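Local coordinates for beta-glucoside kinase (Listeria monocytogenes, PDB 4HTL), which catalyses the ATP-dependent phosphorylation of cellobiose to cellobiose-6'-phosphate and may also regulate transcription of the cellobiose phosphotransferase operon, at residues A[233-244]-A[266-274]; A[121-129]-A[137-145]. One frame throughout, in Å; residues are numbered along the deposited sequence.

Both contacts build the same mixed five-stranded sheet of the ROK kinase, within the actin-like ATPase fold. Contact 2 is the antiparallel hairpin of strands 126-131 and 135-141; contact 1 pairs strand 240-244 with 270-273, the outermost strand on that side within this chain. They meet where strand 240-244 lies parallel to 126-131, with F242 N 2.9 Å from L127 O and F242 O 2.9 Å from L129 N, both probable hydrogen bonds. Contact 2 is mostly buried and largely apolar, its polar side chains gathered at a turn where D125 takes a backbone N-H and waters. Contact 1, partly buried, adds R267 with its cation-pi contact and salt bridge. Each also touches the second subunit.

Contact 1: residues A[233-244]-A[266-274]; sequences IYLFDPTHIFIG and LRDTIIETA
I241 and I271 pair across two parallel strands, 240-244 and 270-273, the first and last parts of a beta-alpha-beta unit whose helix is 253-261. I241 N donates to I270 O (2.8 Å) and I243 N to E272 O (2.8 Å), while the E272 N to I241 O bond is weak. One side is buried and closely packed. Beta-branched residues suit such extended backbone: I241 CB rests against I271 CG2, and I243 CD1 reaches I271 CB. Nearby, I233 lays CG1 3.5 Å from T269 OG1 and meets L266 CD2 with its CD1. The face of H240, I270 and E272 is more open to solvent. There I270 CB lies over one face of the imidazole, and E272 CG meets the edge of the buried F242 ring; the carboxylate is tied beyond by a salt bridge to K119.

The end of helix 212-236 is polar and water-bridged, covered in part by the second subunit. T269 OG1 donates to L266 O (2.8 Å) within the type I' turn 266-269 and accepts from a water that also donates to P238 O and accepts from R267 NH2. R267 is long enough to reach back over Y234: a bend at chi3 (55°) brings CZ over the ring face, 4.5 Å from its centroid, a cation-pi contact. D237, also held by R150 and R152 of the second subunit, places OD1 3.3 Å from R267 NH2, a salt bridge by charge alone: no N-H of the guanidinium points at it, and the carboxylate and guanidinium planes stand 85° apart.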
ATOM      1  N   ILE A 233       0.509   7.320  -2.774  1.00 14.62           N
ATOM      2  CA  ILE A 233      -0.087   8.431  -2.036  1.00 14.22           C
ATOM      3  C   ILE A 233      -1.510   8.065  -1.596  1.00 13.31           C
ATOM      4  O   ILE A 233      -1.832   8.137  -0.425  1.00 15.91           O
ATOM      5  CB  ILE A 233      -0.065   9.724  -2.872  1.00 14.36           C
ATOM      6  CG1 ILE A 233       1.378  10.254  -2.915  1.00 14.92           C
ATOM      7  CG2 ILE A 233      -1.045  10.787  -2.334  1.00 15.74           C
ATOM      8  CD1 ILE A 233       1.608  11.277  -3.996  1.00 16.07           C
ATOM      9  N   TYR A 234      -2.290   7.540  -2.530  1.00 14.07           N
ATOM     10  CA  TYR A 234      -3.699   7.207  -2.238  1.00 14.30           C
ATOM     11  C   TYR A 234      -3.820   5.960  -1.342  1.00 13.75           C
ATOM     12  O   TYR A 234      -4.694   5.868  -0.506  1.00 15.79           O
ATOM     13  CB  TYR A 234      -4.518   7.115  -3.549  1.00 15.96           C
ATOM     14  CG  TYR A 234      -4.838   8.526  -4.033  1.00 15.80           C
ATOM     15  CD1 TYR A 234      -4.058   9.173  -4.947  1.00 16.84           C
ATOM     16  CD2 TYR A 234      -5.948   9.183  -3.575  1.00 14.53           C
ATOM     17  CE1 TYR A 234      -4.344  10.463  -5.348  1.00 17.02           C
ATOM     18  CE2 TYR A 234      -6.235  10.465  -3.934  1.00 16.18           C
ATOM     19  CZ  TYR A 234      -5.450  11.101  -4.865  1.00 18.32           C
ATOM     20  OH  TYR A 234      -5.686  12.413  -5.215  1.00 20.80           O
ATOM     21  N   LEU A 235      -2.918   4.996  -1.516  1.00 13.98           N
ATOM     22  CA  LEU A 235      -2.988   3.805  -0.747  1.00 13.82           C
ATOM     23  C   LEU A 235      -2.559   4.030   0.717  1.00 13.59           C
ATOM     24  O   LEU A 235      -3.275   3.640   1.641  1.00 15.01           O
ATOM     25  CB  LEU A 235      -2.187   2.669  -1.383  1.00 13.58           C
ATOM     26  CG  LEU A 235      -2.686   2.113  -2.746  1.00 16.91           C
ATOM     27  CD1 LEU A 235      -1.753   1.027  -3.283  1.00 18.79           C
ATOM     28  CD2 LEU A 235      -4.071   1.644  -2.586  1.00 21.63           C
ATOM     29  N   PHE A 236      -1.366   4.598   0.916  1.00 14.02           N
ATOM     30  CA  PHE A 236      -0.772   4.663   2.217  1.00 12.81           C
ATOM     31  C   PHE A 236      -1.022   5.989   2.951  1.00 13.52           C
ATOM     32  O   PHE A 236      -0.868   6.060   4.182  1.00 16.12           O
ATOM     33  CB  PHE A 236       0.774   4.496   2.093  1.00 13.67           C
ATOM     34  CG  PHE A 236       1.203   3.094   1.717  1.00 13.07           C
ATOM     35  CD1 PHE A 236       1.256   2.100   2.684  1.00 15.18           C
ATOM     36  CD2 PHE A 236       1.423   2.761   0.406  1.00 14.01           C
ATOM     37  CE1 PHE A 236       1.605   0.788   2.353  1.00 14.50           C
ATOM     38  CE2 PHE A 236       1.804   1.453   0.064  1.00 15.57           C
ATOM     39  CZ  PHE A 236       1.848   0.454   1.029  1.00 15.48           C
ATOM     40  N   ASP A 237      -1.292   7.045   2.213  1.00 14.67           N
ATOM     41  CA  ASP A 237      -1.430   8.396   2.786  1.00 15.24           C
ATOM     42  C   ASP A 237      -0.232   8.723   3.669  1.00 15.59           C
ATOM     43  O   ASP A 237      -0.375   9.131   4.819  1.00 15.52           O
ATOM     44  CB  ASP A 237      -2.777   8.536   3.522  1.00 16.34           C
ATOM     45  CG  ASP A 237      -3.007   9.930   4.139  1.00 15.49           C
ATOM     46  OD1 ASP A 237      -2.590  10.946   3.530  1.00 17.04           O
ATOM     47  OD2 ASP A 237      -3.557  10.003   5.275  1.00 17.31           O
ATOM     48  N   PRO A 238       0.991   8.565   3.109  1.00 15.06           N
ATOM     49  CA  PRO A 238       2.129   9.045   3.842  1.00 14.54           C
ATOM     50  C   PRO A 238       2.173  10.562   3.942  1.00 15.17           C
ATOM     51  O   PRO A 238       1.571  11.233   3.139  1.00 15.81           O
ATOM     52  CB  PRO A 238       3.283   8.574   2.987  1.00 15.36           C
ATOM     53  CG  PRO A 238       2.738   8.688   1.539  1.00 15.01           C
ATOM     54  CD  PRO A 238       1.284   8.306   1.673  1.00 14.14           C
ATOM     55  N   THR A 239       2.925  11.113   4.891  1.00 15.17           N
ATOM     56  CA  THR A 239       3.228  12.532   4.867  1.00 14.43           C
ATOM     57  C   THR A 239       4.394  12.859   3.914  1.00 14.92           C
ATOM     58  O   THR A 239       4.432  13.937   3.311  1.00 16.83           O
ATOM     59  CB  THR A 239       3.543  13.033   6.296  1.00 16.46           C
ATOM     60  OG1 THR A 239       4.709  12.364   6.814  1.00 17.51           O
ATOM     61  CG2 THR A 239       2.301  12.852   7.195  1.00 17.55           C
ATOM     62  N   HIS A 240       5.303  11.898   3.769  1.00 15.21           N
ATOM     63  CA  HIS A 240       6.576  12.074   3.048  1.00 16.35           C
ATOM     64  C   HIS A 240       6.885  10.813   2.267  1.00 18.02           C
ATOM     65  O   HIS A 240       6.654   9.699   2.755  1.00 14.57           O
ATOM     66  CB  HIS A 240       7.758  12.300   3.993  1.00 16.75           C
ATOM     67  CG  HIS A 240       7.703  13.581   4.751  1.00 16.80           C
ATOM     68  ND1 HIS A 240       6.759  13.827   5.697  1.00 17.74           N
ATOM     69  CD2 HIS A 240       8.516  14.697   4.707  1.00 17.60           C
ATOM     70  CE1 HIS A 240       6.969  15.039   6.219  1.00 19.50           C
ATOM     71  NE2 HIS A 240       8.038  15.583   5.603  1.00 18.84           N
ATOM     72  N   ILE A 241       7.393  10.984   1.056  1.00 16.10           N
ATOM     73  CA  ILE A 241       8.021   9.898   0.310  1.00 14.26           C
ATOM     74  C   ILE A 241       9.433  10.327  -0.007  1.00 13.94           C
ATOM     75  O   ILE A 241       9.659  11.328  -0.702  1.00 15.90           O
ATOM     76  CB  ILE A 241       7.268   9.542  -0.991  1.00 14.80           C
ATOM     77  CG1 ILE A 241       5.792   9.157  -0.663  1.00 14.10           C
ATOM     78  CG2 ILE A 241       7.975   8.404  -1.770  1.00 14.90           C
ATOM     79  CD1 ILE A 241       4.942   8.885  -1.887  1.00 15.98           C
ATOM     80  N   PHE A 242      10.370   9.554   0.505  1.00 14.33           N
ATOM     81  CA  PHE A 242      11.789   9.815   0.289  1.00 16.98           C
ATOM     82  C   PHE A 242      12.288   8.996  -0.877  1.00 16.91           C
ATOM     83  O   PHE A 242      12.168   7.752  -0.879  1.00 16.32           O
ATOM     84  CB  PHE A 242      12.600   9.525   1.547  1.00 17.58           C
ATOM     85  CG  PHE A 242      12.162  10.341   2.752  1.00 16.07           C
ATOM     86  CD1 PHE A 242      12.227  11.711   2.727  1.00 16.18           C
ATOM     87  CD2 PHE A 242      11.599   9.736   3.875  1.00 16.45           C
ATOM     88  CE1 PHE A 242      11.785  12.475   3.780  1.00 19.01           C
ATOM     89  CE2 PHE A 242      11.189  10.495   4.943  1.00 17.16           C
ATOM     90  CZ  PHE A 242      11.260  11.849   4.897  1.00 17.90           C
ATOM     91  N   ILE A 243      12.879   9.676  -1.858  1.00 18.29           N
ATOM     92  CA  ILE A 243      13.276   8.999  -3.077  1.00 15.70           C
ATOM     93  C   ILE A 243      14.789   8.979  -3.187  1.00 14.62           C
ATOM     94  O   ILE A 243      15.445  10.000  -2.967  1.00 18.36           O
ATOM     95  CB  ILE A 243      12.674   9.646  -4.342  1.00 16.07           C
ATOM     96  CG1 ILE A 243      11.131   9.858  -4.212  1.00 16.30           C
ATOM     97  CG2 ILE A 243      13.029   8.740  -5.563  1.00 18.29           C
ATOM     98  CD1 ILE A 243      10.429  10.580  -5.384  1.00 19.12           C
ATOM     99  N   GLY A 244      15.328   7.771  -3.424  1.00 14.89           N
ATOM    100  CA  GLY A 244      16.745   7.554  -3.503  1.00 18.55           C
ATOM    101  C   GLY A 244      17.112   6.626  -4.647  1.00 19.36           C
ATOM    102  O   GLY A 244      16.287   6.310  -5.501  1.00 17.86           O
ATOM    103  N   LEU A 266       0.207  15.977  -5.938  1.00 18.71           N
ATOM    104  CA  LEU A 266       0.844  15.445  -4.744  1.00 18.95           C
ATOM    105  C   LEU A 266      -0.077  15.292  -3.540  1.00 18.82           C
ATOM    106  O   LEU A 266       0.245  14.531  -2.631  1.00 17.70           O
ATOM    107  CB  LEU A 266       2.091  16.263  -4.365  1.00 19.37           C
ATOM    108  CG  LEU A 266       3.338  15.990  -5.227  1.00 19.34           C
ATOM    109  CD1 LEU A 266       4.341  17.119  -5.095  1.00 24.90           C
ATOM    110  CD2 LEU A 266       3.938  14.610  -4.886  1.00 20.28           C
ATOM    111  N   ARG A 267      -1.164  16.071  -3.473  1.00 16.31           N
ATOM    112  CA  ARG A 267      -2.181  15.900  -2.448  1.00 17.87           C
ATOM    113  C   ARG A 267      -1.598  15.927  -1.062  1.00 19.04           C
ATOM    114  O   ARG A 267      -1.787  14.999  -0.254  1.00 19.71           O
ATOM    115  CB  ARG A 267      -3.015  14.666  -2.705  1.00 21.26           C
ATOM    116  CG  ARG A 267      -4.328  14.753  -1.958  1.00 22.84           C
ATOM    117  CD  ARG A 267      -4.902  13.425  -1.534  1.00 23.81           C
ATOM    118  NE  ARG A 267      -3.989  12.622  -0.757  1.00 18.97           N
ATOM    119  CZ  ARG A 267      -4.270  11.400  -0.325  1.00 18.90           C
ATOM    120  NH1 ARG A 267      -5.489  10.898  -0.530  1.00 19.77           N
ATOM    121  NH2 ARG A 267      -3.345  10.702   0.322  1.00 19.01           N
ATOM    122  N   ASP A 268      -0.827  16.992  -0.834  1.00 17.58           N
ATOM    123  CA  ASP A 268      -0.147  17.298   0.432  1.00 18.96           C
ATOM    124  C   ASP A 268       1.151  16.499   0.739  1.00 16.11           C
ATOM    125  O   ASP A 268       1.820  16.746   1.771  1.00 21.93           O
ATOM    126  CB  ASP A 268      -1.113  17.240   1.603  1.00 22.91           C
ATOM    127  CG  ASP A 268      -2.377  18.059   1.357  1.00 21.73           C
ATOM    128  OD1 ASP A 268      -2.262  19.303   1.195  1.00 23.19           O
ATOM    129  OD2 ASP A 268      -3.470  17.432   1.271  1.00 22.36           O
ATOM    130  N   THR A 269       1.451  15.498  -0.067  1.00 18.87           N
ATOM    131  CA  THR A 269       2.603  14.655   0.173  1.00 16.37           C
ATOM    132  C   THR A 269       3.856  15.408  -0.148  1.00 14.88           C
ATOM    133  O   THR A 269       3.937  16.049  -1.199  1.00 18.30           O
ATOM    134  CB  THR A 269       2.532  13.403  -0.701  1.00 16.07           C
ATOM    135  OG1 THR A 269       1.217  12.846  -0.643  1.00 18.24           O
ATOM    136  CG2 THR A 269       3.561  12.342  -0.284  1.00 16.01           C
ATOM    137  N   ILE A 270       4.828  15.307   0.750  1.00 16.40           N
ATOM    138  CA  ILE A 270       6.153  15.880   0.526  1.00 16.70           C
ATOM    139  C   ILE A 270       7.048  14.818  -0.109  1.00 17.07           C
ATOM    140  O   ILE A 270       7.114  13.712   0.366  1.00 17.35           O
ATOM    141  CB  ILE A 270       6.762  16.376   1.837  1.00 16.58           C
ATOM    142  CG1 ILE A 270       5.969  17.603   2.333  1.00 19.14           C
ATOM    143  CG2 ILE A 270       8.260  16.741   1.679  1.00 18.25           C
ATOM    144  CD1 ILE A 270       6.243  17.924   3.791  1.00 23.63           C
ATOM    145  N   ILE A 271       7.633  15.162  -1.258  1.00 15.91           N
ATOM    146  CA  ILE A 271       8.650  14.334  -1.903  1.00 14.10           C
ATOM    147  C   ILE A 271      10.002  15.019  -1.801  1.00 17.51           C
ATOM    148  O   ILE A 271      10.134  16.194  -2.100  1.00 16.60           O
ATOM    149  CB  ILE A 271       8.293  13.860  -3.366  1.00 16.08           C
ATOM    150  CG1 ILE A 271       8.195  15.012  -4.344  1.00 18.65           C
ATOM    151  CG2 ILE A 271       6.995  13.024  -3.364  1.00 19.31           C
ATOM    152  CD1 ILE A 271       8.096  14.594  -5.833  1.00 21.16           C
ATOM    153  N   GLU A 272      11.014  14.253  -1.418  1.00 16.66           N
ATOM    154  CA  GLU A 272      12.372  14.772  -1.292  1.00 13.15           C
ATOM    155  C   GLU A 272      13.342  13.607  -1.302  1.00 13.02           C
ATOM    156  O   GLU A 272      12.938  12.452  -1.233  1.00 16.39           O
ATOM    157  CB  GLU A 272      12.551  15.652  -0.032  1.00 17.93           C
ATOM    158  CG  GLU A 272      12.286  14.973   1.251  1.00 19.80           C
ATOM    159  CD  GLU A 272      12.384  15.975   2.409  1.00 21.97           C
ATOM    160  OE1 GLU A 272      13.412  16.645   2.490  1.00 19.42           O
ATOM    161  OE2 GLU A 272      11.422  16.089   3.212  1.00 23.79           O
ATOM    162  N   THR A 273      14.624  13.905  -1.450  1.00 15.42           N
ATOM    163  CA  THR A 273      15.599  12.850  -1.490  1.00 14.46           C
ATOM    164  C   THR A 273      15.828  12.148  -0.152  1.00 13.68           C
ATOM    165  O   THR A 273      15.728  12.747   0.912  1.00 17.92           O
ATOM    166  CB  THR A 273      16.958  13.341  -2.010  1.00 15.75           C
ATOM    167  OG1 THR A 273      17.412  14.446  -1.204  1.00 16.73           O
ATOM    168  CG2 THR A 273      16.851  13.720  -3.526  1.00 16.69           C
ATOM    169  N   ALA A 274      16.140  10.865  -0.237  1.00 15.76           N
ATOM    170  CA  ALA A 274      16.580  10.071   0.915  1.00 15.02           C
ATOM    171  C   ALA A 274      17.972  10.561   1.313  1.00 16.80           C
ATOM    172  O   ALA A 274      18.670  11.123   0.507  1.00 19.41           O
ATOM    173  CB  ALA A 274      16.652   8.586   0.502  1.00 17.60           C
TER
HETATM  174  O   HOH W   1      -5.243   8.302   0.605  1.00 19.37           O
HETATM  175  O   HOH W   2      -0.526  11.598   1.126  1.00 17.44           O
HETATM  176  O   HOH W   3       2.811  15.958   4.143  1.00 23.66           O

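Contact 2: residues A[121-129]-A[137-145]; sequences QDLDDFLCL and GGIFSNGEL
F126 and F140 meet across a hydrogen-bonded pair of the antiparallel beta hairpin formed by strands 126-131 and 135-141. F140 CB sits over one face of the F126 ring, 4.0 Å from its centroid, and the two ring planes meet obliquely at 40°. F140 brings its ring edge to L123 O, 3.4 Å from CE2, because chi1 of -154° swings CG away from the backbone N; L123 O also accepts from K115 NZ. F140 N donates to F126 O (2.9 Å), and F126 N returns a bond to F140 O. Farther along, C128 and G138 exchange two backbone bonds. On the opposite face L127 CD2 packs on I139 CG2.

The next shell fixes these strands. L111 of helix 106-117 touches both phenylalanines, and F236 of helix 212-236 touches both L127 and I139. The type I' turn 141-144 joins strand 135-141 to 144-145 through N142 and G143, since asparagine and glycine both tolerate positive phi. G143 N donates to D124 O (2.9 Å). The short carboxylate of D125 puts OD2 3.1 Å from N142 N, whose N-H it accepts from above the carboxylate plane; OD2 also accepts a hydrogen bond from a water that in turn accepts one from S141 OG.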
ATOM      1  N   GLN A 121      12.802  11.022  11.341  1.00 15.87           N
ATOM      2  CA  GLN A 121      12.906  10.780  12.773  1.00 14.35           C
ATOM      3  C   GLN A 121      11.575  10.968  13.519  1.00 17.27           C
ATOM      4  O   GLN A 121      11.302  10.279  14.530  1.00 20.43           O
ATOM      5  CB  GLN A 121      13.989  11.642  13.372  1.00 16.33           C
ATOM      6  CG  GLN A 121      15.374  11.245  12.927  1.00 16.54           C
ATOM      7  CD  GLN A 121      16.425  12.266  13.326  1.00 16.58           C
ATOM      8  OE1 GLN A 121      16.221  13.503  13.128  1.00 15.88           O
ATOM      9  NE2 GLN A 121      17.563  11.785  13.889  1.00 19.95           N
ATOM     10  N   ASP A 122      10.815  11.967  13.120  1.00 16.35           N
ATOM     11  CA  ASP A 122       9.595  12.304  13.813  0.70 21.06           C
ATOM     12  C   ASP A 122       8.340  11.993  13.014  1.00 20.28           C
ATOM     13  O   ASP A 122       7.289  12.577  13.264  1.00 25.11           O
ATOM     14  CB  ASP A 122       9.697  13.750  14.238  0.70 25.11           C
ATOM     15  CG  ASP A 122      10.880  13.962  15.196  0.70 31.14           C
ATOM     16  OD1 ASP A 122      10.860  13.357  16.290  0.70 28.66           O
ATOM     17  OD2 ASP A 122      11.861  14.660  14.833  0.70 29.57           O
ATOM     18  N   LEU A 123       8.474  11.070  12.052  1.00 17.51           N
ATOM     19  CA  LEU A 123       7.370  10.688  11.189  1.00 15.81           C
ATOM     20  C   LEU A 123       6.816   9.319  11.496  1.00 16.71           C
ATOM     21  O   LEU A 123       7.568   8.367  11.652  1.00 22.37           O
ATOM     22  CB  LEU A 123       7.831  10.690   9.757  1.00 16.26           C
ATOM     23  CG  LEU A 123       8.402  11.993   9.225  1.00 16.83           C
ATOM     24  CD1 LEU A 123       8.720  11.856   7.727  1.00 16.88           C
ATOM     25  CD2 LEU A 123       7.461  13.189   9.461  1.00 19.90           C
ATOM     26  N   ASP A 124       5.498   9.218  11.569  1.00 19.77           N
ATOM     27  CA  ASP A 124       4.829   7.910  11.728  1.00 21.72           C
ATOM     28  C   ASP A 124       4.343   7.255  10.435  1.00 17.47           C
ATOM     29  O   ASP A 124       4.067   6.066  10.439  1.00 17.86           O
ATOM     30  CB  ASP A 124       3.645   8.062  12.654  1.00 23.01           C
ATOM     31  CG  ASP A 124       4.051   8.210  14.113  1.00 25.60           C
ATOM     32  OD1 ASP A 124       5.195   7.915  14.538  1.00 24.99           O
ATOM     33  OD2 ASP A 124       3.185   8.637  14.844  1.00 36.22           O
ATOM     34  N   ASP A 125       4.275   7.995   9.340  1.00 16.90           N
ATOM     35  CA  ASP A 125       3.744   7.443   8.093  1.00 16.00           C
ATOM     36  C   ASP A 125       4.544   8.022   6.938  1.00 14.05           C
ATOM     37  O   ASP A 125       4.350   9.177   6.557  1.00 15.92           O
ATOM     38  CB  ASP A 125       2.253   7.814   7.923  1.00 16.50           C
ATOM     39  CG  ASP A 125       1.363   7.146   8.929  1.00 17.69           C
ATOM     40  OD1 ASP A 125       1.109   7.789   9.992  1.00 19.61           O
ATOM     41  OD2 ASP A 125       1.020   5.951   8.717  1.00 18.49           O
ATOM     42  N   PHE A 126       5.565   7.276   6.501  1.00 15.03           N
ATOM     43  CA  PHE A 126       6.349   7.677   5.339  1.00 14.85           C
ATOM     44  C   PHE A 126       6.786   6.455   4.562  1.00 16.93           C
ATOM     45  O   PHE A 126       6.748   5.340   5.071  1.00 16.31           O
ATOM     46  CB  PHE A 126       7.552   8.530   5.721  1.00 16.62           C
ATOM     47  CG  PHE A 126       8.684   7.814   6.420  1.00 17.03           C
ATOM     48  CD1 PHE A 126       8.677   7.641   7.823  1.00 17.58           C
ATOM     49  CD2 PHE A 126       9.780   7.384   5.727  1.00 17.95           C
ATOM     50  CE1 PHE A 126       9.731   7.073   8.453  1.00 18.82           C
ATOM     51  CE2 PHE A 126      10.835   6.790   6.352  1.00 17.15           C
ATOM     52  CZ  PHE A 126      10.827   6.659   7.746  1.00 15.62           C
ATOM     53  N   LEU A 127       7.101   6.684   3.297  1.00 15.26           N
ATOM     54  CA  LEU A 127       7.606   5.658   2.434  1.00 14.39           C
ATOM     55  C   LEU A 127       9.003   6.035   1.918  1.00 13.97           C
ATOM     56  O   LEU A 127       9.350   7.196   1.799  1.00 15.48           O
ATOM     57  CB  LEU A 127       6.702   5.440   1.238  1.00 13.07           C
ATOM     58  CG  LEU A 127       5.191   5.296   1.491  1.00 11.36           C
ATOM     59  CD1 LEU A 127       4.404   5.227   0.176  1.00 15.13           C
ATOM     60  CD2 LEU A 127       4.957   4.018   2.342  1.00 16.04           C
ATOM     61  N   CYS A 128       9.756   5.003   1.589  1.00 13.85           N
ATOM     62  CA  CYS A 128      10.996   5.143   0.826  1.00 15.01           C
ATOM     63  C   CYS A 128      10.868   4.418  -0.531  1.00 17.48           C
ATOM     64  O   CYS A 128      10.551   3.216  -0.617  1.00 19.60           O
ATOM     65  CB  CYS A 128      12.120   4.582   1.575  1.00 16.08           C
ATOM     66  SG  CYS A 128      12.537   5.488   3.085  1.00 20.18           S
ATOM     67  N   LEU A 129      11.187   5.147  -1.573  1.00 15.79           N
ATOM     68  CA  LEU A 129      11.127   4.640  -2.952  1.00 17.57           C
ATOM     69  C   LEU A 129      12.555   4.781  -3.519  1.00 16.63           C
ATOM     70  O   LEU A 129      13.133   5.862  -3.510  1.00 17.01           O
ATOM     71  CB  LEU A 129      10.133   5.454  -3.737  1.00 17.81           C
ATOM     72  CG  LEU A 129      10.107   5.256  -5.269  1.00 17.09           C
ATOM     73  CD1 LEU A 129       9.709   3.825  -5.653  1.00 19.23           C
ATOM     74  CD2 LEU A 129       9.224   6.316  -5.929  1.00 21.68           C
ATOM     75  N   GLY A 137      11.287  -0.512  -2.309  1.00 19.36           N
ATOM     76  CA  GLY A 137      10.325   0.107  -1.463  1.00 18.49           C
ATOM     77  C   GLY A 137      10.512  -0.282  -0.028  1.00 14.94           C
ATOM     78  O   GLY A 137      10.848  -1.429   0.283  1.00 17.98           O
ATOM     79  N   GLY A 138      10.222   0.685   0.832  1.00 17.15           N
ATOM     80  CA  GLY A 138      10.004   0.457   2.276  1.00 15.53           C
ATOM     81  C   GLY A 138       8.793   1.265   2.769  1.00 14.78           C
ATOM     82  O   GLY A 138       8.513   2.393   2.317  1.00 15.98           O
ATOM     83  N   ILE A 139       8.086   0.687   3.732  1.00 14.85           N
ATOM     84  CA  ILE A 139       6.847   1.262   4.271  1.00 14.03           C
ATOM     85  C   ILE A 139       6.968   1.449   5.782  1.00 14.19           C
ATOM     86  O   ILE A 139       7.214   0.488   6.510  1.00 17.10           O
ATOM     87  CB  ILE A 139       5.648   0.311   4.056  1.00 13.28           C
ATOM     88  CG1 ILE A 139       5.466  -0.012   2.570  1.00 15.26           C
ATOM     89  CG2 ILE A 139       4.346   0.883   4.666  1.00 14.41           C
ATOM     90  CD1 ILE A 139       4.745  -1.327   2.300  1.00 16.84           C
ATOM     91  N   PHE A 140       6.660   2.665   6.230  1.00 14.96           N
ATOM     92  CA  PHE A 140       6.548   2.992   7.668  1.00 15.44           C
ATOM     93  C   PHE A 140       5.105   3.519   7.843  1.00 16.77           C
ATOM     94  O   PHE A 140       4.734   4.545   7.267  1.00 17.49           O
ATOM     95  CB  PHE A 140       7.593   4.020   8.060  1.00 15.98           C
ATOM     96  CG  PHE A 140       7.993   3.986   9.510  1.00 15.22           C
ATOM     97  CD1 PHE A 140       8.782   2.954   9.987  1.00 16.96           C
ATOM     98  CD2 PHE A 140       7.670   5.017  10.362  1.00 15.27           C
ATOM     99  CE1 PHE A 140       9.169   2.923  11.311  1.00 19.00           C
ATOM    100  CE2 PHE A 140       8.089   4.996  11.686  1.00 18.97           C
ATOM    101  CZ  PHE A 140       8.859   3.962  12.143  1.00 23.23           C
ATOM    102  N   SER A 141       4.304   2.755   8.587  1.00 15.36           N
ATOM    103  CA  SER A 141       2.893   3.103   8.869  1.00 15.60           C
ATOM    104  C   SER A 141       2.657   2.971  10.373  1.00 16.68           C
ATOM    105  O   SER A 141       3.092   2.012  11.000  1.00 18.57           O
ATOM    106  CB  SER A 141       1.928   2.226   8.145  1.00 17.95           C
ATOM    107  OG  SER A 141       2.013   2.303   6.742  1.00 19.40           O
ATOM    108  N   ASN A 142       1.910   3.898  10.928  1.00 20.14           N
ATOM    109  CA  ASN A 142       1.654   3.878  12.367  1.00 20.85           C
ATOM    110  C   ASN A 142       2.883   3.736  13.236  1.00 20.83           C
ATOM    111  O   ASN A 142       2.834   3.108  14.320  1.00 23.88           O
ATOM    112  CB  ASN A 142       0.769   2.741  12.768  1.00 22.97           C
ATOM    113  CG  ASN A 142      -0.633   2.891  12.291  1.00 23.83           C
ATOM    114  OD1 ASN A 142      -1.195   3.975  12.346  1.00 26.89           O
ATOM    115  ND2 ASN A 142      -1.227   1.789  11.847  1.00 26.56           N
ATOM    116  N   GLY A 143       3.963   4.361  12.804  1.00 19.33           N
ATOM    117  CA  GLY A 143       5.188   4.419  13.601  1.00 22.50           C
ATOM    118  C   GLY A 143       5.975   3.125  13.617  1.00 21.84           C
ATOM    119  O   GLY A 143       6.851   2.979  14.454  1.00 22.87           O
ATOM    120  N   GLU A 144       5.711   2.219  12.661  1.00 18.96           N
ATOM    121  CA  GLU A 144       6.325   0.886  12.580  0.50 21.38           C
ATOM    122  C   GLU A 144       6.626   0.500  11.133  1.00 18.17           C
ATOM    123  O   GLU A 144       5.845   0.831  10.260  1.00 16.45           O
ATOM    124  CB  GLU A 144       5.312  -0.159  13.044  0.50 25.53           C
ATOM    125  CG  GLU A 144       5.258  -0.451  14.511  0.50 33.78           C
ATOM    126  CD  GLU A 144       4.385  -1.649  14.733  0.50 40.40           C
ATOM    127  OE1 GLU A 144       4.883  -2.788  14.523  0.50 37.32           O
ATOM    128  OE2 GLU A 144       3.196  -1.436  15.041  0.50 44.85           O
ATOM    129  N   LEU A 145       7.713  -0.259  10.898  1.00 17.99           N
ATOM    130  CA  LEU A 145       7.945  -0.845   9.620  0.70 18.79           C
ATOM    131  C   LEU A 145       6.809  -1.853   9.293  1.00 17.57           C
ATOM    132  O   LEU A 145       6.391  -2.638  10.152  1.00 22.48           O
ATOM    133  CB  LEU A 145       9.316  -1.527   9.679  0.70 23.55           C
ATOM    134  CG  LEU A 145       9.974  -2.169   8.500  0.70 22.73           C
ATOM    135  CD1 LEU A 145      10.285  -1.166   7.390  0.70 19.17           C
ATOM    136  CD2 LEU A 145      11.231  -2.885   9.009  0.70 20.24           C
TER
HETATM  137  O   HOH W   4       0.858   4.813   6.187  1.00 16.41           O
HETATM  138  O   HOH W   5      -1.403   5.023   9.566  1.00 19.22           O
HETATM  139  O   HOH W   6      -0.276   7.107  12.016  1.00 23.38           O